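Cadherin-related family member 2 (Homo sapiens, PDB 5CZR) forms, through its extracellular domain, calcium-dependent adhesive complexes with CDHR5 on adjacent microvilli, this fragment being its first two cadherin repeats. Local coordinates at residues A[45-48]-A[49-52]. Sequence-based numbering, arbitrary orientation.
Sequences GPNA and YFFA
Phe50 N donates to Asn47 O at 3.3 Å. Phe51 N does the same to Ala48 O at 3.0 Å. Both bonds are nearly straight, although each donor stands well out of the plane of the acceptor's carbonyl, by 51° and 43°. These i to i+3 bonds define a short 3-10 turn, entered through a type I beta turn in which Ala48 N is bonded to Gly45 O. Gly45 O also accepts a hydrogen bond from a water, 2.9 Å from that oxygen, which in turn accepts a weak one from Tyr49 N. Tyr49 CG sits between its own backbone N and carbonyl carbon (chi1 72°), which folds the ring back so that its edge meets Pro46 O, 3.2 Å from Tyr49 CD2. At the far end of that ring, a second water joins Tyr49 OH to Asn47 OD1, 2.8 Å from each, while Asn47 ND2 is satisfied by Lys75 O.

Asn47 O also lies at the edge of the Phe50 ring, 3.3 Å from Phe50 CD2. Tyr49 CE1 lies over the centre of one face of this ring, 3.9 Å above its plane, and the ring stacks with Phe74. Cut back to an alanine, Phe50 would probably leave Phe74 without its stacking partner and open a gap under the Tyr49 ring. This 3-10 turn carries the chain from strand 40-44 to strand 51-53, crossing between the two sheets of the first cadherin repeat's beta sandwich.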
ATOM      1  N   GLY A  45      16.888 -18.394 -14.892  1.00 27.83           N
ATOM      2  CA  GLY A  45      16.289 -18.969 -13.715  1.00 28.79           C
ATOM      3  C   GLY A  45      14.773 -18.679 -13.648  1.00 29.32           C
ATOM      4  O   GLY A  45      14.213 -17.975 -14.522  1.00 29.01           O
ATOM      5  N   PRO A  46      14.105 -19.243 -12.636  1.00 29.70           N
ATOM      6  CA  PRO A  46      12.640 -19.188 -12.524  1.00 29.42           C
ATOM      7  C   PRO A  46      12.038 -17.784 -12.393  1.00 29.36           C
ATOM      8  O   PRO A  46      10.871 -17.618 -12.718  1.00 29.24           O
ATOM      9  CB  PRO A  46      12.331 -20.033 -11.260  1.00 29.91           C
ATOM     10  CG  PRO A  46      13.646 -20.439 -10.666  1.00 29.97           C
ATOM     11  CD  PRO A  46      14.701 -20.256 -11.720  1.00 29.68           C
ATOM     12  N   ASN A  47      12.833 -16.820 -11.944  1.00 28.43           N
ATOM     13  CA  ASN A  47      12.420 -15.432 -11.821  1.00 28.76           C
ATOM     14  C   ASN A  47      12.968 -14.512 -12.934  1.00 28.07           C
ATOM     15  O   ASN A  47      12.751 -13.281 -12.895  1.00 26.08           O
ATOM     16  CB  ASN A  47      12.907 -14.895 -10.477  1.00 29.76           C
ATOM     17  CG  ASN A  47      12.217 -15.549  -9.300  1.00 30.44           C
ATOM     18  OD1 ASN A  47      11.035 -15.857  -9.366  1.00 33.22           O
ATOM     19  ND2 ASN A  47      12.955 -15.786  -8.230  1.00 30.30           N
ATOM     20  N   ALA A  48      13.668 -15.083 -13.918  1.00 26.35           N
ATOM     21  CA  ALA A  48      14.244 -14.247 -14.977  1.00 27.75           C
ATOM     22  C   ALA A  48      13.185 -13.551 -15.824  1.00 27.78           C
ATOM     23  O   ALA A  48      13.458 -12.514 -16.423  1.00 28.80           O
ATOM     24  CB  ALA A  48      15.149 -15.058 -15.859  1.00 26.90           C
ATOM     25  N   TYR A  49      11.982 -14.129 -15.872  1.00 28.35           N
ATOM     26  CA  TYR A  49      10.890 -13.602 -16.687  1.00 28.23           C
ATOM     27  C   TYR A  49      10.444 -12.176 -16.250  1.00 27.35           C
ATOM     28  O   TYR A  49       9.724 -11.504 -16.983  1.00 28.35           O
ATOM     29  CB  TYR A  49       9.671 -14.539 -16.662  1.00 28.49           C
ATOM     30  CG  TYR A  49       8.927 -14.526 -15.328  1.00 29.00           C
ATOM     31  CD1 TYR A  49       7.945 -13.594 -15.073  1.00 28.45           C
ATOM     32  CD2 TYR A  49       9.213 -15.464 -14.328  1.00 28.79           C
ATOM     33  CE1 TYR A  49       7.261 -13.573 -13.853  1.00 29.12           C
ATOM     34  CE2 TYR A  49       8.543 -15.449 -13.105  1.00 29.92           C
ATOM     35  CZ  TYR A  49       7.576 -14.476 -12.864  1.00 29.07           C
ATOM     36  OH  TYR A  49       6.887 -14.444 -11.673  1.00 27.77           O
ATOM     37  N   PHE A  50      10.817 -11.763 -15.047  1.00 26.65           N
ATOM     38  CA  PHE A  50      10.573 -10.393 -14.601  1.00 26.71           C
ATOM     39  C   PHE A  50      11.310  -9.340 -15.428  1.00 26.21           C
ATOM     40  O   PHE A  50      10.938  -8.166 -15.364  1.00 24.63           O
ATOM     41  CB  PHE A  50      10.972 -10.187 -13.130  1.00 26.85           C
ATOM     42  CG  PHE A  50       9.966 -10.678 -12.158  1.00 27.51           C
ATOM     43  CD1 PHE A  50       8.806  -9.960 -11.913  1.00 27.21           C
ATOM     44  CD2 PHE A  50      10.180 -11.883 -11.459  1.00 28.25           C
ATOM     45  CE1 PHE A  50       7.847 -10.453 -11.028  1.00 28.36           C
ATOM     46  CE2 PHE A  50       9.249 -12.338 -10.541  1.00 28.33           C
ATOM     47  CZ  PHE A  50       8.079 -11.621 -10.322  1.00 27.64           C
ATOM     48  N   PHE A  51      12.373  -9.750 -16.129  1.00 25.04           N
ATOM     49  CA  PHE A  51      13.234  -8.812 -16.820  1.00 24.71           C
ATOM     50  C   PHE A  51      13.550  -9.250 -18.258  1.00 25.70           C
ATOM     51  O   PHE A  51      13.338 -10.403 -18.646  1.00 24.93           O
ATOM     52  CB  PHE A  51      14.553  -8.676 -16.069  1.00 24.02           C
ATOM     53  CG  PHE A  51      14.414  -8.189 -14.655  1.00 24.12           C
ATOM     54  CD1 PHE A  51      14.101  -6.830 -14.394  1.00 22.78           C
ATOM     55  CD2 PHE A  51      14.632  -9.058 -13.569  1.00 22.48           C
ATOM     56  CE1 PHE A  51      13.985  -6.370 -13.094  1.00 22.44           C
ATOM     57  CE2 PHE A  51      14.454  -8.600 -12.268  1.00 23.53           C
ATOM     58  CZ  PHE A  51      14.140  -7.256 -12.021  1.00 22.87           C
ATOM     59  N   ALA A  52      14.071  -8.306 -19.037  1.00 25.52           N
ATOM     60  CA  ALA A  52      14.577  -8.568 -20.369  1.00 25.11           C
ATOM     61  C   ALA A  52      15.877  -7.837 -20.482  1.00 25.88           C
ATOM     62  O   ALA A  52      15.921  -6.614 -20.339  1.00 24.00           O
ATOM     63  CB  ALA A  52      13.609  -8.098 -21.441  1.00 25.63           C
TER
HETATM   64  O   HOH W   1      11.917 -17.076 -16.054  1.00 28.44           O
HETATM   65  O   HOH W   2       8.192 -15.754  -9.505  1.00 31.53           O